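Local coordinates for Alr4995 protein (Nostoc sp., PDB 6LRF) that hydrolyses arginine to ornithine, carbon dioxide and ammonia and cyclises ornithine to proline, probably at separate sites of one bifunctional chain, at residues 214-219 / 259-264; 226-231 / 248-253. All coordinates share one frame; numbering follows the deposited sequence.

Contact 1: 214-219 / 259-264; sequences VNFACN and GGAAKC
Asn219 and the backbone of 261-264 form a buried, mainly polar contact between two loops of the arginine-dihydrolase (GME-family) part of the chain: segment 214-219 comes after helix 210-213, and the loop holding 259-264 comes after helix 253-256. Most of the polar link falls on one residue, Asn219, through its amide oxygen and its main-chain oxygen. Asn219 OD1 takes the N-H of Cys264 at 3.0 Å, 154° at the hydrogen, with the donor tilted from the amide's carbonyl plane; Ala261 N reaches the same oxygen at 3.1 Å, but its 129° angle makes that bond weak. Lys263 N donates to Asn219 O in a fairly straight 3.1 Å bond that arrives from above the carbonyl plane. Side chain and backbone of one asparagine thus bind the backbone of 261-264, and the other end of the amide is occupied too, since ND2 donates to Asp170 O.

Lys263 CB lies against the amide carbon, 3.6 Å from Asn219 CG, and with its CG anti to the backbone N (chi1 180°) the bent lysine chain runs on to a water. That water, 2.8 Å from Cys218 O and 3.1 Å from Lys263 NZ, bridges the two segments; NZ also makes a weak hydrogen bond to Thr220 O. The apolar pair is Phe216 CB against Ala261 CB at 3.8 Å, while Gly259 O meets the phenyl ring at its edge, 3.3 Å from Phe216 CE1. Trp24 packs on the same ring with the planes steeply inclined.

Phe216 and Gly259, both with positive phi, are the C-prime residues of Schellman motifs. Two helix ends are therefore brought together here: Leu256 of helix 253-256 touches both Phe216 and Ala261, and beyond Asn219 the chain enters strand 221-223.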
loop_
_atom_site.group_PDB
_atom_site.type_symbol
_atom_site.label_atom_id
_atom_site.label_comp_id
_atom_site.label_asym_id
_atom_site.label_seq_id
_atom_site.Cartn_x
_atom_site.Cartn_y
_atom_site.Cartn_z
ATOM N N VAL B 214 -12.372 12.965 -33.057
ATOM C CA VAL B 214 -11.633 11.869 -33.688
ATOM C C VAL B 214 -12.232 11.501 -35.057
ATOM O O VAL B 214 -11.667 10.706 -35.810
ATOM C CB VAL B 214 -11.595 10.622 -32.782
ATOM C CG1 VAL B 214 -10.973 10.966 -31.449
ATOM C CG2 VAL B 214 -13.006 10.086 -32.568
ATOM N N ASN B 215 -13.383 12.083 -35.365
ATOM C CA ASN B 215 -13.949 11.995 -36.703
ATOM C C ASN B 215 -13.562 13.192 -37.580
ATOM O O ASN B 215 -14.100 13.355 -38.685
ATOM C CB ASN B 215 -15.471 11.883 -36.628
ATOM C CG ASN B 215 -15.931 10.461 -36.438
ATOM O OD1 ASN B 215 -16.165 9.739 -37.410
ATOM N ND2 ASN B 215 -16.037 10.037 -35.184
ATOM N N PHE B 216 -12.636 14.011 -37.071
ATOM C CA PHE B 216 -12.130 15.201 -37.763
ATOM C C PHE B 216 -13.214 16.240 -38.017
ATOM O O PHE B 216 -13.252 16.850 -39.087
ATOM C CB PHE B 216 -11.490 14.828 -39.094
ATOM C CG PHE B 216 -10.142 14.194 -38.969
ATOM C CD1 PHE B 216 -9.001 14.897 -39.333
ATOM C CD2 PHE B 216 -10.010 12.882 -38.526
ATOM C CE1 PHE B 216 -7.739 14.311 -39.238
ATOM C CE2 PHE B 216 -8.759 12.288 -38.432
ATOM C CZ PHE B 216 -7.620 13.002 -38.785
ATOM N N ALA B 217 -14.095 16.430 -37.041
ATOM C CA ALA B 217 -15.124 17.459 -37.132
ATOM C C ALA B 217 -14.529 18.861 -37.319
ATOM O O ALA B 217 -15.110 19.705 -38.004
ATOM C CB ALA B 217 -16.020 17.428 -35.883
ATOM N N CYS B 218 -13.373 19.106 -36.707
ATOM C CA CYS B 218 -12.748 20.423 -36.774
ATOM C C CYS B 218 -12.113 20.674 -38.128
ATOM O O CYS B 218 -11.865 21.828 -38.511
ATOM C CB CYS B 218 -11.701 20.567 -35.680
ATOM S SG CYS B 218 -12.443 20.782 -34.073
ATOM N N ASN B 219 -11.852 19.578 -38.837
ATOM C CA ASN B 219 -11.270 19.611 -40.176
ATOM C C ASN B 219 -12.347 19.914 -41.223
ATOM O O ASN B 219 -12.645 19.109 -42.102
ATOM C CB ASN B 219 -10.579 18.286 -40.473
ATOM C CG ASN B 219 -9.380 18.446 -41.363
ATOM O OD1 ASN B 219 -9.347 17.910 -42.482
ATOM N ND2 ASN B 219 -8.378 19.191 -40.883
ATOM N N GLY B 259 -4.562 10.507 -41.997
ATOM C CA GLY B 259 -4.630 11.515 -40.956
ATOM C C GLY B 259 -5.132 12.875 -41.414
ATOM O O GLY B 259 -4.813 13.895 -40.787
ATOM N N GLY B 260 -5.918 12.898 -42.491
ATOM C CA GLY B 260 -6.516 14.136 -42.973
ATOM C C GLY B 260 -7.956 13.991 -43.431
ATOM O O GLY B 260 -8.419 12.889 -43.695
ATOM N N ALA B 261 -8.681 15.102 -43.506
ATOM C CA ALA B 261 -10.058 15.065 -44.004
ATOM C C ALA B 261 -10.345 16.277 -44.891
ATOM O O ALA B 261 -9.483 16.703 -45.665
ATOM C CB ALA B 261 -11.061 14.995 -42.849
ATOM N N ALA B 262 -11.547 16.831 -44.770
ATOM C CA ALA B 262 -12.012 17.859 -45.704
ATOM C C ALA B 262 -11.077 19.073 -45.757
ATOM O O ALA B 262 -10.532 19.386 -46.811
ATOM C CB ALA B 262 -13.421 18.292 -45.346
ATOM N N LYS B 263 -10.882 19.737 -44.622
ATOM C CA LYS B 263 -10.057 20.939 -44.582
ATOM C C LYS B 263 -8.621 20.656 -45.062
ATOM O O LYS B 263 -8.013 21.502 -45.718
ATOM C CB LYS B 263 -10.055 21.521 -43.159
ATOM C CG LYS B 263 -9.227 22.793 -42.948
ATOM C CD LYS B 263 -9.888 24.031 -43.553
ATOM C CE LYS B 263 -9.534 25.292 -42.761
ATOM N NZ LYS B 263 -10.500 25.536 -41.655
ATOM N N CYS B 264 -8.092 19.468 -44.751
ATOM C CA CYS B 264 -6.729 19.100 -45.143
ATOM C C CYS B 264 -6.585 19.003 -46.653
ATOM O O CYS B 264 -5.513 19.257 -47.197
ATOM C CB CYS B 264 -6.316 17.760 -44.520
ATOM S SG CYS B 264 -5.802 17.844 -42.790
HETATM O O HOH W 1 -9.869 23.567 -39.358
#

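Contact 2: 226-231 / 248-253; sequences IVIMNK and LETPLT
Leu248 pairs with Ile228 in the parallel strand pairing of a beta-alpha-beta unit, in which helix 234-242 connects strand 226-229 to strand 246-249. Backbone bonds set the register: Leu248 N donates to Val227 O at 2.9 Å and Leu248 O receives Met229 N at 3.0 Å, so Leu248 spans the residues flanking Ile228. Thr250 N continues the pattern to Met229 O, but weakly. CA-H...O contacts accompany these bonds, among them Ile228 CA to Leu248 O at 3.2 Å.

Apolar packing involves the Ile228 and Leu248 side chains, which share one face of the sheet and lie against Ile47 of helix 34-49. Leu248 CD2 meets Ile226 CG2 at 3.5 Å, while Ile228 CG2 rests beside Thr250 CG2. On the other face are Met229, a selenomethionine, and Glu249, whose OE2 accepts from Ala232 N.

Past the strands, a side chain takes over from the main chain. The first torsion of Asn230 (177°) swings CG to the far side of CB from the backbone N, carrying OD1 to Leu252 N; this bond between Asn230 OD1 and Leu252 N is 3.1 Å long, 151° at the hydrogen, and its donor is tilted 33° from the amide plane.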
loop_
_atom_site.group_PDB
_atom_site.type_symbol
_atom_site.label_atom_id
_atom_site.label_comp_id
_atom_site.label_asym_id
_atom_site.label_seq_id
_atom_site.Cartn_x
_atom_site.Cartn_y
_atom_site.Cartn_z
ATOM N N ILE B 226 -21.957 27.745 -45.268
ATOM C CA ILE B 226 -21.824 26.310 -45.464
ATOM C C ILE B 226 -20.625 25.778 -44.681
ATOM O O ILE B 226 -19.567 26.417 -44.640
ATOM C CB ILE B 226 -21.640 25.946 -46.945
ATOM C CG1 ILE B 226 -22.633 26.719 -47.815
ATOM C CG2 ILE B 226 -21.732 24.441 -47.141
ATOM C CD1 ILE B 226 -24.064 26.664 -47.348
ATOM N N VAL B 227 -20.798 24.622 -44.044
ATOM C CA VAL B 227 -19.665 23.905 -43.476
ATOM C C VAL B 227 -19.666 22.469 -43.980
ATOM O O VAL B 227 -20.614 21.717 -43.762
ATOM C CB VAL B 227 -19.662 23.942 -41.927
ATOM C CG1 VAL B 227 -19.211 25.311 -41.452
ATOM C CG2 VAL B 227 -21.036 23.597 -41.353
ATOM N N ILE B 228 -18.606 22.112 -44.694
ATOM C CA ILE B 228 -18.454 20.770 -45.235
ATOM C C ILE B 228 -17.475 19.986 -44.379
ATOM O O ILE B 228 -16.454 20.525 -43.934
ATOM C CB ILE B 228 -17.947 20.790 -46.682
ATOM C CG1 ILE B 228 -18.807 21.721 -47.538
ATOM C CG2 ILE B 228 -17.935 19.386 -47.261
ATOM C CD1 ILE B 228 -18.159 22.098 -48.863
HETATM N N MSE B 229 -17.776 18.712 -44.158
HETATM C CA MSE B 229 -16.941 17.887 -43.300
HETATM C C MSE B 229 -17.213 16.410 -43.473
HETATM O O MSE B 229 -18.111 16.017 -44.212
HETATM C CB MSE B 229 -17.162 18.272 -41.844
HETATM C CG MSE B 229 -18.623 18.547 -41.521
HETATM SE SE MSE B 229 -18.843 18.718 -39.602
HETATM C CE MSE B 229 -17.985 17.035 -39.113
ATOM N N ASN B 230 -16.442 15.600 -42.756
ATOM C CA ASN B 230 -16.563 14.154 -42.833
ATOM C C ASN B 230 -17.882 13.637 -42.248
ATOM O O ASN B 230 -18.743 13.149 -42.984
ATOM C CB ASN B 230 -15.387 13.491 -42.119
ATOM C CG ASN B 230 -15.493 11.979 -42.112
ATOM O OD1 ASN B 230 -15.886 11.367 -43.107
ATOM N ND2 ASN B 230 -15.164 11.370 -40.979
ATOM N N LYS B 231 -18.029 13.747 -40.929
ATOM C CA LYS B 231 -19.175 13.176 -40.216
ATOM C C LYS B 231 -19.441 13.942 -38.930
ATOM O O LYS B 231 -18.536 14.095 -38.106
ATOM C CB LYS B 231 -18.934 11.689 -39.899
ATOM C CG LYS B 231 -20.005 10.738 -40.428
ATOM C CD LYS B 231 -19.412 9.368 -40.796
ATOM C CE LYS B 231 -18.795 9.396 -42.206
ATOM N NZ LYS B 231 -18.254 8.093 -42.683
ATOM N N LEU B 248 -23.036 20.325 -44.434
ATOM C CA LEU B 248 -22.912 19.323 -45.490
ATOM C C LEU B 248 -21.905 18.253 -45.082
ATOM O O LEU B 248 -20.761 18.563 -44.747
ATOM C CB LEU B 248 -22.468 19.970 -46.807
ATOM C CG LEU B 248 -23.476 20.595 -47.778
ATOM C CD1 LEU B 248 -24.543 21.396 -47.068
ATOM C CD2 LEU B 248 -22.756 21.473 -48.782
ATOM N N GLU B 249 -22.320 16.996 -45.099
ATOM C CA GLU B 249 -21.390 15.905 -44.839
ATOM C C GLU B 249 -20.985 15.252 -46.155
ATOM O O GLU B 249 -21.616 15.475 -47.186
ATOM C CB GLU B 249 -22.004 14.875 -43.887
ATOM C CG GLU B 249 -22.345 15.437 -42.514
ATOM C CD GLU B 249 -23.179 14.483 -41.667
ATOM O OE1 GLU B 249 -24.340 14.209 -42.044
ATOM O OE2 GLU B 249 -22.676 14.012 -40.622
ATOM N N THR B 250 -19.912 14.470 -46.111
ATOM C CA THR B 250 -19.459 13.659 -47.241
ATOM C C THR B 250 -18.373 12.725 -46.718
ATOM O O THR B 250 -17.405 13.175 -46.099
ATOM C CB THR B 250 -18.924 14.513 -48.446
ATOM O OG1 THR B 250 -18.339 13.651 -49.437
ATOM C CG2 THR B 250 -17.885 15.553 -47.996
ATOM N N PRO B 251 -18.542 11.415 -46.943
ATOM C CA PRO B 251 -17.578 10.451 -46.406
ATOM C C PRO B 251 -16.178 10.689 -46.961
ATOM O O PRO B 251 -16.028 10.877 -48.174
ATOM C CB PRO B 251 -18.137 9.097 -46.865
ATOM C CG PRO B 251 -18.950 9.407 -48.060
ATOM C CD PRO B 251 -19.546 10.771 -47.805
ATOM N N LEU B 252 -15.184 10.702 -46.069
ATOM C CA LEU B 252 -13.779 10.896 -46.431
ATOM C C LEU B 252 -12.908 9.935 -45.637
ATOM O O LEU B 252 -11.755 10.238 -45.329
ATOM C CB LEU B 252 -13.335 12.341 -46.168
ATOM C CG LEU B 252 -13.938 13.446 -47.035
ATOM C CD1 LEU B 252 -13.824 14.792 -46.335
ATOM C CD2 LEU B 252 -13.261 13.495 -48.402
ATOM N N THR B 253 -13.470 8.774 -45.309
ATOM C CA THR B 253 -12.799 7.797 -44.447
ATOM C C THR B 253 -11.472 7.294 -45.016
ATOM O O THR B 253 -10.570 6.930 -44.265
ATOM C CB THR B 253 -13.710 6.571 -44.169
ATOM O OG1 THR B 253 -14.040 5.916 -45.404
ATOM C CG2 THR B 253 -14.997 7.002 -43.449
#

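Contact 2 is nested along the chain within the loop closed by contact 1, and their centres are about 9 Å apart. Contact 1 is almost wholly buried and joins irregular loops through an asparagine amide and main-chain N-H groups. Contact 2 is partly buried: regular parallel strand bonds and apolar packing dominate it, while Lys231 and Pro251 are exposed. Helix 253-256 connects the second segments of the two. They also touch directly: Asn230 ND2 probably donates to Asn215 O at 3.2 Å, and Leu252 CD1 packs 3.4 Å from Ala262 N. Where regular pairing is absent, an asparagine OD1 receives backbone N-H groups, two in contact 1 (one weakly) and one in contact 2.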